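Local coordinates for TIR-NB-LRR type resistance protein RPV1 (Vitis rotundifolia, PDB 5KU7) that belongs to the plant TIR-NB-LRR class of disease-resistance receptors, modelled here as its TIR domain, a parallel beta-sheet flanked by helices, at residues 13-16 with 17-20; 28-31 with 32-35; 102-105 with 106-109; 127-130 with 131-135; 165-168 with 169-173. All blocks are in the same frame, centred on the assembly; numbering follows the deposited sequence.

Contact 1 of 5, residues 13-16 with 17-20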
loop_
_atom_site.group_PDB
_atom_site.type_symbol
_atom_site.label_atom_id
_atom_site.label_comp_id
_atom_site.label_asym_id
_atom_site.label_seq_id
_atom_site.Cartn_x
_atom_site.Cartn_y
_atom_site.Cartn_z
ATOM N N SER A 13 -9.390 10.484 -8.435
ATOM C CA SER A 13 -9.885 9.588 -9.474
ATOM C C SER A 13 -8.988 8.354 -9.589
ATOM O O SER A 13 -7.781 8.465 -9.767
ATOM C CB SER A 13 -9.978 10.326 -10.809
ATOM O OG SER A 13 -10.304 9.459 -11.880
ATOM N N PHE A 14 -9.595 7.179 -9.496
ATOM C CA PHE A 14 -8.852 5.929 -9.459
ATOM C C PHE A 14 -9.734 4.805 -9.980
ATOM O O PHE A 14 -10.955 4.931 -10.034
ATOM C CB PHE A 14 -8.394 5.624 -8.031
ATOM C CG PHE A 14 -9.546 5.452 -7.047
ATOM C CD1 PHE A 14 -10.248 6.556 -6.574
ATOM C CD2 PHE A 14 -9.926 4.193 -6.618
ATOM C CE1 PHE A 14 -11.297 6.406 -5.686
ATOM C CE2 PHE A 14 -10.998 4.025 -5.732
ATOM C CZ PHE A 14 -11.678 5.128 -5.261
ATOM N N ARG A 15 -9.103 3.708 -10.358
ATOM C CA ARG A 15 -9.789 2.486 -10.729
ATOM C C ARG A 15 -9.884 1.626 -9.494
ATOM O O ARG A 15 -8.860 1.126 -9.022
ATOM C CB ARG A 15 -9.014 1.765 -11.817
ATOM C CG ARG A 15 -9.586 0.447 -12.333
ATOM C CD ARG A 15 -10.741 0.637 -13.316
ATOM N NE ARG A 15 -11.319 -0.652 -13.704
ATOM C CZ ARG A 15 -12.346 -1.188 -13.082
ATOM N NH1 ARG A 15 -12.882 -0.516 -12.085
ATOM N NH2 ARG A 15 -12.832 -2.360 -13.450
ATOM N N GLY A 16 -11.106 1.464 -8.963
ATOM C CA GLY A 16 -11.311 0.800 -7.687
ATOM C C GLY A 16 -10.685 -0.586 -7.670
ATOM O O GLY A 16 -9.918 -0.919 -6.776
ATOM N N GLU A 17 -10.983 -1.367 -8.699
ATOM C CA GLU A 17 -10.487 -2.725 -8.835
ATOM C C GLU A 17 -8.960 -2.829 -8.781
ATOM O O GLU A 17 -8.423 -3.833 -8.337
ATOM C CB GLU A 17 -11.016 -3.324 -10.142
ATOM C CG GLU A 17 -11.163 -4.828 -10.122
ATOM C CD GLU A 17 -11.672 -5.383 -11.439
ATOM O OE1 GLU A 17 -10.937 -5.320 -12.452
ATOM O OE2 GLU A 17 -12.817 -5.892 -11.455
ATOM N N ASP A 18 -8.249 -1.807 -9.233
ATOM C CA ASP A 18 -6.786 -1.867 -9.173
ATOM C C ASP A 18 -6.239 -1.440 -7.814
ATOM O O ASP A 18 -5.411 -2.134 -7.236
ATOM C CB ASP A 18 -6.148 -0.978 -10.242
ATOM C CG ASP A 18 -6.394 -1.462 -11.641
ATOM O OD1 ASP A 18 -6.635 -2.673 -11.825
ATOM O OD2 ASP A 18 -6.341 -0.619 -12.568
ATOM N N THR A 19 -6.711 -0.310 -7.293
ATOM C CA THR A 19 -5.992 0.380 -6.218
ATOM C C THR A 19 -6.855 0.868 -5.060
ATOM O O THR A 19 -6.361 1.621 -4.217
ATOM C CB THR A 19 -5.281 1.635 -6.766
ATOM O OG1 THR A 19 -6.279 2.540 -7.263
ATOM C CG2 THR A 19 -4.304 1.286 -7.896
ATOM N N ARG A 20 -8.134 0.485 -5.020
ATOM C CA ARG A 20 -9.047 1.060 -4.025
ATOM C C ARG A 20 -8.566 0.855 -2.596
ATOM O O ARG A 20 -8.515 1.788 -1.792
ATOM C CB ARG A 20 -10.453 0.455 -4.115
ATOM C CG ARG A 20 -11.371 0.931 -2.954
ATOM C CD ARG A 20 -12.824 0.419 -3.112
ATOM N NE ARG A 20 -13.505 1.031 -4.248
ATOM C CZ ARG A 20 -14.087 2.223 -4.225
ATOM N NH1 ARG A 20 -14.075 2.945 -3.112
ATOM N NH2 ARG A 20 -14.680 2.699 -5.321
#
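Arg15 O is gripped by the first turn of helix 16-19. Thr19 N donates to it at 3.1 Å, with a C=O...N angle of 167° that places the donor almost in line with the carbonyl bond, while Asp18 N approaches the same oxygen at 3.0 Å in a bent, weak bond. Arg20 N continues the pattern with a 2.9 Å bond to Gly16 O. Arg15 is the N-cap of helix 16-19, which follows strand 8-14.

Phe14 CG lies between its backbone N and carbonyl carbon (chi1 61°), and the ring reaches Arg20 from there. Phe14 CE2 stands 3.8 Å above the centre of the Arg20 guanidinium, with the two planes 69° apart and Arg20 NH1 at the edge of the ring. Over the helix start, Arg15 and Glu17 run side by side in the same direction. Glu17 CB lies over one face of the Arg15 guanidinium, toward its rim, and Arg15 NH2 to Glu17 OE1 is a long 3.7 Å salt bridge; OE1 sits far off that plane, so the pair rests on charge and not on a directed N-H. The methylene Arg15 CG packs 3.4 Å from Asp18 OD2, whose hydrogen bonds go to Ser69 and Asn71.

A malonic acid molecule, probably from the crystallisation liquor, accepts hydrogen bonds from Glu17 N and Arg20 NH2. Arg20 NH1 bonds to Asp41 O of its own chain and to Tyr153 OH of the second subunit. Two guanidinium groups beside a helix N terminus would make this corner attractive to a small anion.

Contact 2 of 5, residues 28-31 with 32-35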
loop_
_atom_site.group_PDB
_atom_site.type_symbol
_atom_site.label_atom_id
_atom_site.label_comp_id
_atom_site.label_asym_id
_atom_site.label_seq_id
_atom_site.Cartn_x
_atom_site.Cartn_y
_atom_site.Cartn_z
ATOM N N TYR A 28 -4.816 8.671 -0.086
ATOM C CA TYR A 28 -5.948 9.363 0.493
ATOM C C TYR A 28 -5.666 9.755 1.931
ATOM O O TYR A 28 -5.903 10.885 2.353
ATOM C CB TYR A 28 -7.193 8.465 0.409
ATOM C CG TYR A 28 -8.387 9.015 1.141
ATOM C CD1 TYR A 28 -9.008 10.189 0.708
ATOM C CD2 TYR A 28 -8.889 8.380 2.276
ATOM C CE1 TYR A 28 -10.114 10.708 1.367
ATOM C CE2 TYR A 28 -10.010 8.897 2.948
ATOM C CZ TYR A 28 -10.612 10.067 2.484
ATOM O OH TYR A 28 -11.712 10.608 3.120
ATOM N N SER A 29 -5.177 8.794 2.694
ATOM C CA SER A 29 -4.907 9.044 4.095
ATOM C C SER A 29 -3.766 10.053 4.236
ATOM O O SER A 29 -3.836 10.951 5.075
ATOM C CB SER A 29 -4.571 7.732 4.801
ATOM O OG SER A 29 -4.237 7.953 6.155
ATOM N N ALA A 30 -2.732 9.926 3.397
ATOM C CA ALA A 30 -1.598 10.864 3.439
ATOM C C ALA A 30 -2.049 12.293 3.139
ATOM O O ALA A 30 -1.580 13.239 3.772
ATOM C CB ALA A 30 -0.511 10.437 2.461
ATOM N N LEU A 31 -2.958 12.452 2.172
ATOM C CA LEU A 31 -3.452 13.792 1.819
ATOM C C LEU A 31 -4.153 14.423 3.012
ATOM O O LEU A 31 -3.957 15.601 3.312
ATOM C CB LEU A 31 -4.401 13.731 0.620
ATOM C CG LEU A 31 -3.736 13.329 -0.702
ATOM C CD1 LEU A 31 -4.815 12.923 -1.682
ATOM C CD2 LEU A 31 -2.880 14.475 -1.275
ATOM N N GLY A 32 -4.987 13.628 3.677
ATOM C CA GLY A 32 -5.732 14.109 4.823
ATOM C C GLY A 32 -4.807 14.586 5.917
ATOM O O GLY A 32 -5.062 15.608 6.542
ATOM N N ARG A 33 -3.722 13.854 6.141
ATOM C CA ARG A 33 -2.766 14.224 7.173
ATOM C C ARG A 33 -2.170 15.608 6.944
ATOM O O ARG A 33 -1.749 16.265 7.891
ATOM C CB ARG A 33 -1.651 13.173 7.276
ATOM C CG ARG A 33 -2.104 11.903 7.984
ATOM C CD ARG A 33 -0.917 11.062 8.471
ATOM N NE ARG A 33 -0.098 10.588 7.359
ATOM C CZ ARG A 33 -0.390 9.518 6.633
ATOM N NH1 ARG A 33 -1.486 8.802 6.908
ATOM N NH2 ARG A 33 0.408 9.160 5.635
ATOM N N ARG A 34 -2.130 16.039 5.686
ATOM C CA ARG A 34 -1.551 17.333 5.329
ATOM C C ARG A 34 -2.618 18.418 5.265
ATOM O O ARG A 34 -2.367 19.515 4.786
ATOM C CB ARG A 34 -0.815 17.240 3.986
ATOM C CG ARG A 34 0.611 16.762 4.116
ATOM C CD ARG A 34 1.081 16.086 2.844
ATOM N NE ARG A 34 2.428 15.521 2.979
ATOM C CZ ARG A 34 2.687 14.271 3.365
ATOM N NH1 ARG A 34 1.693 13.422 3.663
ATOM N NH2 ARG A 34 3.944 13.863 3.452
ATOM N N GLY A 35 -3.821 18.100 5.720
ATOM C CA GLY A 35 -4.898 19.070 5.725
ATOM C C GLY A 35 -5.471 19.322 4.345
ATOM O O GLY A 35 -6.187 20.298 4.126
#
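Ala30 and Arg34 meet where the last turn of helix 23-33 packs inward. Arg34 NH1 donates to Ala30 O at 3.3 Å, and the oxygen lies in the guanidinium plane, only 1° out of it, although the nitrogen stands above the carbonyl plane of Ala30. With CG anti to its carbonyl carbon (chi1 -86°) and the chain extended from CG to NE, Arg34 runs back along the helix to reach that oxygen. Its NE binds Asn163 OD1, which gives the guanidinium a second anchor on helix 154-175. Leu31 and Ala30 are buried on this side, Leu31 against Thr38 and Thr162, and Ala30 against Ile158.

The other flank faces solvent and the second subunit. Arg33, an exposed residue, bends at chi3 and lays one guanidinium face over the backbone of the preceding turn: Ala30 CA is 3.4 Å from the plane and Ser29 O 3.6 Å, both offset toward the rim. Arg33 NE comes close to Arg33 NE of the second subunit, a pair of like charges, and Ser29 packs on Ser155 of that subunit.

Backbone bonds run through both flanks, Gly32 N to Tyr28 O at 3.2 Å and Arg33 N to Ser29 O at 3.1 Å, before a Schellman motif stops the helix. Gly35, at positive phi (75°), is its C-prime residue; Gly35 N binds Gly32 O at 2.9 Å and Ile36 N binds Leu31 O. Carbonyl oxygens at a helix C terminus carry partial negative charge, so Arg33 with its face over Ser29 O and Arg34 with its edge at Ala30 O are consistent with electrostatic support of this end.

Contact 3 of 5, residues 102-105 with 106-109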
loop_
_atom_site.group_PDB
_atom_site.type_symbol
_atom_site.label_atom_id
_atom_site.label_comp_id
_atom_site.label_asym_id
_atom_site.label_seq_id
_atom_site.Cartn_x
_atom_site.Cartn_y
_atom_site.Cartn_z
ATOM N N HIS A 102 2.507 2.278 -11.754
ATOM C CA HIS A 102 3.012 1.033 -12.326
ATOM C C HIS A 102 2.510 0.835 -13.745
ATOM O O HIS A 102 2.332 -0.296 -14.198
ATOM C CB HIS A 102 2.630 -0.164 -11.454
ATOM C CG HIS A 102 3.136 -0.066 -10.051
ATOM N ND1 HIS A 102 2.797 -0.974 -9.068
ATOM C CD2 HIS A 102 3.964 0.832 -9.466
ATOM C CE1 HIS A 102 3.387 -0.632 -7.939
ATOM N NE2 HIS A 102 4.101 0.461 -8.152
ATOM N N VAL A 103 2.296 1.943 -14.443
ATOM C CA VAL A 103 1.943 1.902 -15.862
ATOM C C VAL A 103 2.757 2.937 -16.590
ATOM O O VAL A 103 3.119 3.962 -16.014
ATOM C CB VAL A 103 0.446 2.174 -16.119
ATOM C CG1 VAL A 103 -0.413 1.230 -15.276
ATOM C CG2 VAL A 103 0.129 3.613 -15.813
ATOM N N ASP A 104 3.066 2.654 -17.848
ATOM C CA ASP A 104 3.865 3.553 -18.665
ATOM C C ASP A 104 3.056 4.788 -19.043
ATOM O O ASP A 104 1.994 4.665 -19.649
ATOM C CB ASP A 104 4.361 2.817 -19.909
ATOM C CG ASP A 104 5.348 3.636 -20.727
ATOM O OD1 ASP A 104 5.208 4.880 -20.785
ATOM O OD2 ASP A 104 6.272 3.029 -21.310
ATOM N N PRO A 105 3.557 5.986 -18.683
ATOM C CA PRO A 105 2.849 7.224 -19.033
ATOM C C PRO A 105 2.493 7.288 -20.524
ATOM O O PRO A 105 1.425 7.785 -20.871
ATOM C CB PRO A 105 3.855 8.322 -18.658
ATOM C CG PRO A 105 4.686 7.718 -17.566
ATOM C CD PRO A 105 4.781 6.244 -17.897
ATOM N N SER A 106 3.357 6.770 -21.391
ATOM C CA SER A 106 3.094 6.847 -22.829
ATOM C C SER A 106 1.987 5.875 -23.262
ATOM O O SER A 106 1.293 6.128 -24.255
ATOM C CB SER A 106 4.378 6.608 -23.643
ATOM O OG SER A 106 4.834 5.273 -23.534
ATOM N N HIS A 107 1.814 4.779 -22.520
ATOM C CA HIS A 107 0.684 3.871 -22.759
ATOM C C HIS A 107 -0.632 4.615 -22.541
ATOM O O HIS A 107 -1.591 4.447 -23.296
ATOM C CB HIS A 107 0.730 2.646 -21.829
ATOM C CG HIS A 107 1.823 1.674 -22.157
ATOM N ND1 HIS A 107 1.952 0.456 -21.523
ATOM C CD2 HIS A 107 2.840 1.742 -23.052
ATOM C CE1 HIS A 107 2.993 -0.189 -22.018
ATOM N NE2 HIS A 107 3.550 0.570 -22.946
ATOM N N VAL A 108 -0.665 5.457 -21.515
ATOM C CA VAL A 108 -1.843 6.265 -21.258
ATOM C C VAL A 108 -2.013 7.300 -22.334
ATOM O O VAL A 108 -3.086 7.430 -22.908
ATOM C CB VAL A 108 -1.762 6.993 -19.906
ATOM C CG1 VAL A 108 -3.033 7.807 -19.668
ATOM C CG2 VAL A 108 -1.554 5.995 -18.793
ATOM N N ARG A 109 -0.920 7.993 -22.640
ATOM C CA ARG A 109 -0.937 9.105 -23.580
ATOM C C ARG A 109 -1.372 8.631 -24.953
ATOM O O ARG A 109 -2.099 9.330 -25.663
ATOM C CB ARG A 109 0.453 9.759 -23.648
ATOM C CG ARG A 109 0.506 11.112 -24.343
ATOM C CD ARG A 109 1.893 11.768 -24.207
ATOM N NE ARG A 109 2.957 10.964 -24.812
ATOM C CZ ARG A 109 3.859 10.268 -24.122
ATOM N NH1 ARG A 109 3.847 10.280 -22.791
ATOM N NH2 ARG A 109 4.785 9.565 -24.767
#
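Asp104 and His107 cross at about a right angle, the aspartate laid over one face of the imidazole. Its CB sits 3.6 Å from the centroid of the His107 ring and 10° off the ring normal, a CH-pi contact centred on the face, and the carboxylate plane is turned only 19° from that of the ring. Asp104 OD2 and His107 NE2 remain 4.0 Å apart, so the methylene carries this touch.

The carboxylate itself serves the helix start. With CG swung opposite its backbone N (chi1 -173°), Asp104 brings OD1 to within 2.7 Å of Ser106 N, the capping bond of an N-cap aspartate and the closure of an Asx turn across Pro105. Ser106 turns its hydroxyl back to the same oxygen, with OG 2.8 Å from Asp104 OD1, and both donors approach from one face of the carboxylate: the amide on the anti side, moderately tilted, the hydroxyl from well above the plane. OD1 is thus held by two bonds, which should fix the rotation of the group.

Behind the cap, Arg109 N binds Pro105 O at 2.9 Å, in the carbonyl plane, whereas the bonds of His107 N and Val108 N to Asp104 O are weak. Val103 CG2 and Val108 CG2 pass obliquely at 4.2 Å.

These residues turn the chain from strand 95-101 into helix 105-110. Pro105 and Val108 rest on Phe100 of that strand, Val108 and Arg109 reach Ala141 of helix 130-141, and the backbone of His102 bonds to Leu148 at strand 146-148.

Contact 4 of 5, residues 127-130 with 131-135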
loop_
_atom_site.group_PDB
_atom_site.type_symbol
_atom_site.label_atom_id
_atom_site.label_comp_id
_atom_site.label_asym_id
_atom_site.label_seq_id
_atom_site.Cartn_x
_atom_site.Cartn_y
_atom_site.Cartn_z
ATOM N N LYS A 127 -18.519 3.468 -29.510
ATOM C CA LYS A 127 -17.654 4.047 -30.531
ATOM C C LYS A 127 -17.684 5.575 -30.534
ATOM O O LYS A 127 -16.662 6.225 -30.756
ATOM C CB LYS A 127 -18.074 3.513 -31.906
ATOM C CG LYS A 127 -17.288 4.056 -33.084
ATOM C CD LYS A 127 -17.749 3.384 -34.370
ATOM C CE LYS A 127 -17.237 4.109 -35.596
ATOM N NZ LYS A 127 -17.991 3.726 -36.832
ATOM N N ASP A 128 -18.854 6.141 -30.268
ATOM C CA ASP A 128 -19.040 7.583 -30.358
ATOM C C ASP A 128 -18.400 8.363 -29.210
ATOM O O ASP A 128 -18.110 9.544 -29.354
ATOM C CB ASP A 128 -20.536 7.908 -30.435
ATOM C CG ASP A 128 -21.366 7.065 -29.486
ATOM O OD1 ASP A 128 -21.757 7.580 -28.415
ATOM O OD2 ASP A 128 -21.623 5.883 -29.814
ATOM N N LYS A 129 -18.172 7.707 -28.079
ATOM C CA LYS A 129 -17.575 8.373 -26.925
ATOM C C LYS A 129 -16.051 8.303 -26.944
ATOM O O LYS A 129 -15.386 9.086 -26.273
ATOM C CB LYS A 129 -18.116 7.762 -25.627
ATOM C CG LYS A 129 -19.612 7.959 -25.451
ATOM C CD LYS A 129 -20.084 7.473 -24.094
ATOM C CE LYS A 129 -19.406 8.207 -22.952
ATOM N NZ LYS A 129 -19.892 7.681 -21.636
ATOM N N ILE A 130 -15.514 7.372 -27.727
ATOM C CA ILE A 130 -14.069 7.106 -27.796
ATOM C C ILE A 130 -13.159 8.322 -28.044
ATOM O O ILE A 130 -12.121 8.459 -27.394
ATOM C CB ILE A 130 -13.776 6.060 -28.884
ATOM C CG1 ILE A 130 -14.190 4.669 -28.392
ATOM C CG2 ILE A 130 -12.301 6.098 -29.287
ATOM C CD1 ILE A 130 -13.874 3.548 -29.352
ATOM N N PRO A 131 -13.529 9.196 -28.994
ATOM C CA PRO A 131 -12.733 10.402 -29.281
ATOM C C PRO A 131 -12.450 11.314 -28.068
ATOM O O PRO A 131 -11.285 11.641 -27.831
ATOM C CB PRO A 131 -13.594 11.135 -30.316
ATOM C CG PRO A 131 -14.304 10.044 -31.022
ATOM C CD PRO A 131 -14.630 9.030 -29.960
ATOM N N ARG A 132 -13.481 11.732 -27.331
ATOM C CA ARG A 132 -13.285 12.602 -26.169
ATOM C C ARG A 132 -12.555 11.868 -25.038
ATOM O O ARG A 132 -11.874 12.485 -24.207
ATOM C CB ARG A 132 -14.624 13.165 -25.691
ATOM C CG ARG A 132 -15.185 14.188 -26.676
ATOM C CD ARG A 132 -16.290 15.047 -26.098
ATOM N NE ARG A 132 -15.784 15.883 -25.016
ATOM C CZ ARG A 132 -16.397 16.968 -24.559
ATOM N NH1 ARG A 132 -17.529 17.382 -25.118
ATOM N NH2 ARG A 132 -15.853 17.658 -23.565
ATOM N N TRP A 133 -12.716 10.546 -25.015
ATOM C CA TRP A 133 -12.033 9.691 -24.058
ATOM C C TRP A 133 -10.544 9.687 -24.377
ATOM O O TRP A 133 -9.709 9.896 -23.495
ATOM C CB TRP A 133 -12.589 8.265 -24.100
ATOM C CG TRP A 133 -13.840 8.042 -23.308
ATOM C CD1 TRP A 133 -14.380 8.870 -22.365
ATOM C CD2 TRP A 133 -14.714 6.906 -23.392
ATOM N NE1 TRP A 133 -15.539 8.320 -21.858
ATOM C CE2 TRP A 133 -15.763 7.115 -22.473
ATOM C CE3 TRP A 133 -14.711 5.731 -24.154
ATOM C CZ2 TRP A 133 -16.798 6.193 -22.298
ATOM C CZ3 TRP A 133 -15.743 4.814 -23.977
ATOM C CH2 TRP A 133 -16.770 5.053 -23.059
ATOM N N ARG A 134 -10.226 9.455 -25.652
ATOM C CA ARG A 134 -8.843 9.431 -26.120
ATOM C C ARG A 134 -8.189 10.784 -25.882
ATOM O O ARG A 134 -7.013 10.878 -25.529
ATOM C CB ARG A 134 -8.766 9.082 -27.612
ATOM C CG ARG A 134 -9.284 7.698 -27.968
ATOM C CD ARG A 134 -8.715 7.211 -29.300
ATOM N NE ARG A 134 -7.713 6.181 -29.047
ATOM C CZ ARG A 134 -7.897 4.877 -29.235
ATOM N NH1 ARG A 134 -9.051 4.430 -29.723
ATOM N NH2 ARG A 134 -6.916 4.022 -28.948
ATOM N N THR A 135 -8.962 11.838 -26.096
ATOM C CA THR A 135 -8.461 13.186 -25.905
ATOM C C THR A 135 -8.152 13.453 -24.430
ATOM O O THR A 135 -7.104 14.009 -24.090
ATOM C CB THR A 135 -9.468 14.215 -26.432
ATOM O OG1 THR A 135 -9.453 14.184 -27.860
ATOM C CG2 THR A 135 -9.112 15.607 -25.964
#
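Lys129 and Trp133, one turn apart, meet by CH-pi packing. Lys129 CB lies 3.8 Å from the centroid of the six-membered ring of Trp133 and 7° off its normal, almost over the middle of that ring, and so toward one end of the indole. The lysine chain then bends at chi3 (60°), which brings CE to 3.4 Å from Trp133 CZ2 at the ring's border, while CB alone sits over the face. The polar ends of both residues converge on one carboxylate, Lys129 NZ in a salt bridge with Asp80 OD2 and Trp133 NE1 in a hydrogen bond to Asp80 OD1.

Backbone hydrogen bonds define the start of helix 130-141. Trp133 N reaches Lys129 O at 3.3 Å, in the carbonyl plane, and Arg134 N reaches Ile130 O at 2.8 Å with a C=O...N angle of 162°. Pro131 stands in the first turn, where a nitrogen without hydrogen costs the helix no bond; its own oxygen accepts from Thr135 N and, from the opposite face of the carbonyl plane, from Thr135 OG1 at 3.1 Å. In the alpha/beta fold of TIR domains, this helix packs against helices 76-91 and 113-122.

Apolar contacts make up the rest. Ile130 and Arg134 lie alongside each other, Ile130 CG2 being 3.7 Å from Arg134 CG, and the buried Ile130 faces Phe119 and Tyr122. Beyond its aliphatic part, Arg134 binds Gln111 OE1 through NE and forms a cation-pi pair with Phe119, against which Trp133 also packs.

Contact 5 of 5, residues 165-168 with 169-173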
loop_
_atom_site.group_PDB
_atom_site.type_symbol
_atom_site.label_atom_id
_atom_site.label_comp_id
_atom_site.label_asym_id
_atom_site.label_seq_id
_atom_site.Cartn_x
_atom_site.Cartn_y
_atom_site.Cartn_z
ATOM N N ILE A 165 1.993 18.265 -3.899
ATOM C CA ILE A 165 0.600 18.700 -4.048
ATOM C C ILE A 165 0.253 19.751 -3.000
ATOM O O ILE A 165 -0.437 20.738 -3.287
ATOM C CB ILE A 165 -0.386 17.508 -3.942
ATOM C CG1 ILE A 165 -0.248 16.607 -5.167
ATOM C CG2 ILE A 165 -1.838 17.985 -3.850
ATOM C CD1 ILE A 165 -1.113 15.370 -5.083
ATOM N N PHE A 166 0.736 19.550 -1.782
ATOM C CA PHE A 166 0.529 20.553 -0.752
ATOM C C PHE A 166 1.135 21.907 -1.136
ATOM O O PHE A 166 0.433 22.912 -1.111
ATOM C CB PHE A 166 1.093 20.079 0.589
ATOM C CG PHE A 166 0.976 21.111 1.689
ATOM C CD1 PHE A 166 2.045 21.947 1.995
ATOM C CD2 PHE A 166 -0.183 21.235 2.423
ATOM C CE1 PHE A 166 1.954 22.883 3.017
ATOM C CE2 PHE A 166 -0.284 22.179 3.443
ATOM C CZ PHE A 166 0.787 23.005 3.736
ATOM N N ARG A 167 2.416 21.925 -1.517
ATOM C CA ARG A 167 3.069 23.166 -1.910
ATOM C C ARG A 167 2.330 23.824 -3.090
ATOM O O ARG A 167 2.138 25.037 -3.110
ATOM C CB ARG A 167 4.548 22.938 -2.284
ATOM C CG ARG A 167 5.273 24.272 -2.558
ATOM C CD ARG A 167 6.671 24.141 -3.175
ATOM N NE ARG A 167 7.741 23.955 -2.197
ATOM C CZ ARG A 167 8.986 24.406 -2.359
ATOM N NH1 ARG A 167 9.317 25.091 -3.450
ATOM N NH2 ARG A 167 9.904 24.187 -1.424
ATOM N N GLN A 168 1.905 23.028 -4.068
ATOM C CA GLN A 168 1.269 23.602 -5.251
ATOM C C GLN A 168 -0.118 24.159 -4.921
ATOM O O GLN A 168 -0.458 25.256 -5.362
ATOM C CB GLN A 168 1.162 22.573 -6.382
ATOM C CG GLN A 168 2.503 22.114 -6.932
ATOM C CD GLN A 168 2.378 21.256 -8.169
ATOM O OE1 GLN A 168 1.926 21.716 -9.219
ATOM N NE2 GLN A 168 2.813 20.004 -8.063
ATOM N N LEU A 169 -0.872 23.478 -4.066
ATOM C CA LEU A 169 -2.219 23.954 -3.751
ATOM C C LEU A 169 -2.145 25.130 -2.808
ATOM O O LEU A 169 -2.997 26.012 -2.838
ATOM C CB LEU A 169 -3.081 22.859 -3.123
ATOM C CG LEU A 169 -3.468 21.704 -4.041
ATOM C CD1 LEU A 169 -4.345 20.772 -3.259
ATOM C CD2 LEU A 169 -4.211 22.261 -5.280
ATOM N N LYS A 170 -1.088 25.200 -2.020
ATOM C CA LYS A 170 -1.019 26.290 -1.093
ATOM C C LYS A 170 -0.554 27.527 -1.873
ATOM O O LYS A 170 -1.022 28.632 -1.618
ATOM C CB LYS A 170 -0.063 25.979 0.049
ATOM C CG LYS A 170 0.075 27.155 1.010
ATOM C CD LYS A 170 0.738 26.767 2.313
ATOM C CE LYS A 170 0.156 27.598 3.430
ATOM N NZ LYS A 170 1.217 28.109 4.332
ATOM N N CYS A 171 0.264 27.334 -2.901
ATOM C CA CYS A 171 0.750 28.484 -3.636
ATOM C C CYS A 171 -0.379 28.994 -4.528
ATOM O O CYS A 171 -0.545 30.206 -4.680
ATOM C CB CYS A 171 1.995 28.152 -4.474
ATOM S SG CYS A 171 3.527 27.799 -3.529
ATOM N N LYS A 172 -1.179 28.093 -5.093
ATOM C CA LYS A 172 -2.313 28.549 -5.887
ATOM C C LYS A 172 -3.217 29.444 -5.051
ATOM O O LYS A 172 -3.577 30.539 -5.476
ATOM C CB LYS A 172 -3.162 27.405 -6.440
ATOM C CG LYS A 172 -2.595 26.660 -7.614
ATOM C CD LYS A 172 -3.732 26.375 -8.600
ATOM C CE LYS A 172 -4.961 25.754 -7.938
ATOM N NZ LYS A 172 -6.158 25.797 -8.855
ATOM N N ARG A 173 -3.577 28.963 -3.862
ATOM C CA ARG A 173 -4.460 29.693 -2.960
ATOM C C ARG A 173 -3.894 31.046 -2.534
ATOM O O ARG A 173 -4.630 32.030 -2.435
ATOM C CB ARG A 173 -4.771 28.860 -1.709
ATOM C CG ARG A 173 -5.552 29.647 -0.646
ATOM C CD ARG A 173 -6.527 28.771 0.128
ATOM N NE ARG A 173 -7.592 28.236 -0.722
ATOM C CZ ARG A 173 -8.530 27.382 -0.316
ATOM N NH1 ARG A 173 -8.546 26.951 0.942
ATOM N NH2 ARG A 173 -9.449 26.955 -1.169
#
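Leu169 N donates to Ile165 O at 2.9 Å, and equivalent i to i+4 bonds from Lys170 N to Phe166 O, Cys171 N to Arg167 O and Lys172 N to Gln168 O show about two regular alpha-helical turns. They belong to helix 154-175, the C-terminal helix of this TIR domain, one side of which lies against the parallel sheet.

Ile165 and Leu169 form the buried, apolar part of the sheet side. They run alongside each other in the same direction, and Ile165 CG2 touches Leu169 CD1 at 3.8 Å. Leu169 CG is anti to its carbonyl carbon (chi1 -68°), which draws it over the preceding turn, 3.3 Å from Ile165 O. Both residues pack on Phe97 of strand 95-101; strand 61-68 contributes Val65 to Ile165 and Ser63 to Leu169. Gln168, at the border, touches Phe97 and bonds through NE2 to Ser164 OG.

The outer side is exposed and looser. Phe166 and Lys170 also point the same way, and the lysine meets the ring obliquely through its aliphatic chain, with CD 4.0 Å from Phe166 CZ. Farther along, Cys171 SG lies 4.1 Å from Arg167 CG.

How the contacts relate
The five contacts follow one another along the chain in series; none encloses or crosses another, and each is local, spanning one or two turns of continuous chain. Contact 1 joins strand 8-14 to helix 16-19, and contact 2 ends the following helix, 23-33. Contact 3 leads from strand 95-101 into helix 105-110, contact 4 starts helix 130-141, and contact 5 lies within the last helix, 154-175. Contacts 2 and 5 touch: Arg34 O is 3.6 Å from Phe166 CE2, and Leu31 CD2 is 4.3 Å from Ile165 CD1. Contacts 3 and 4 approach to about 5 Å between nearest atoms. Contact 4 lies across the chain's centre from contacts 2 and 5.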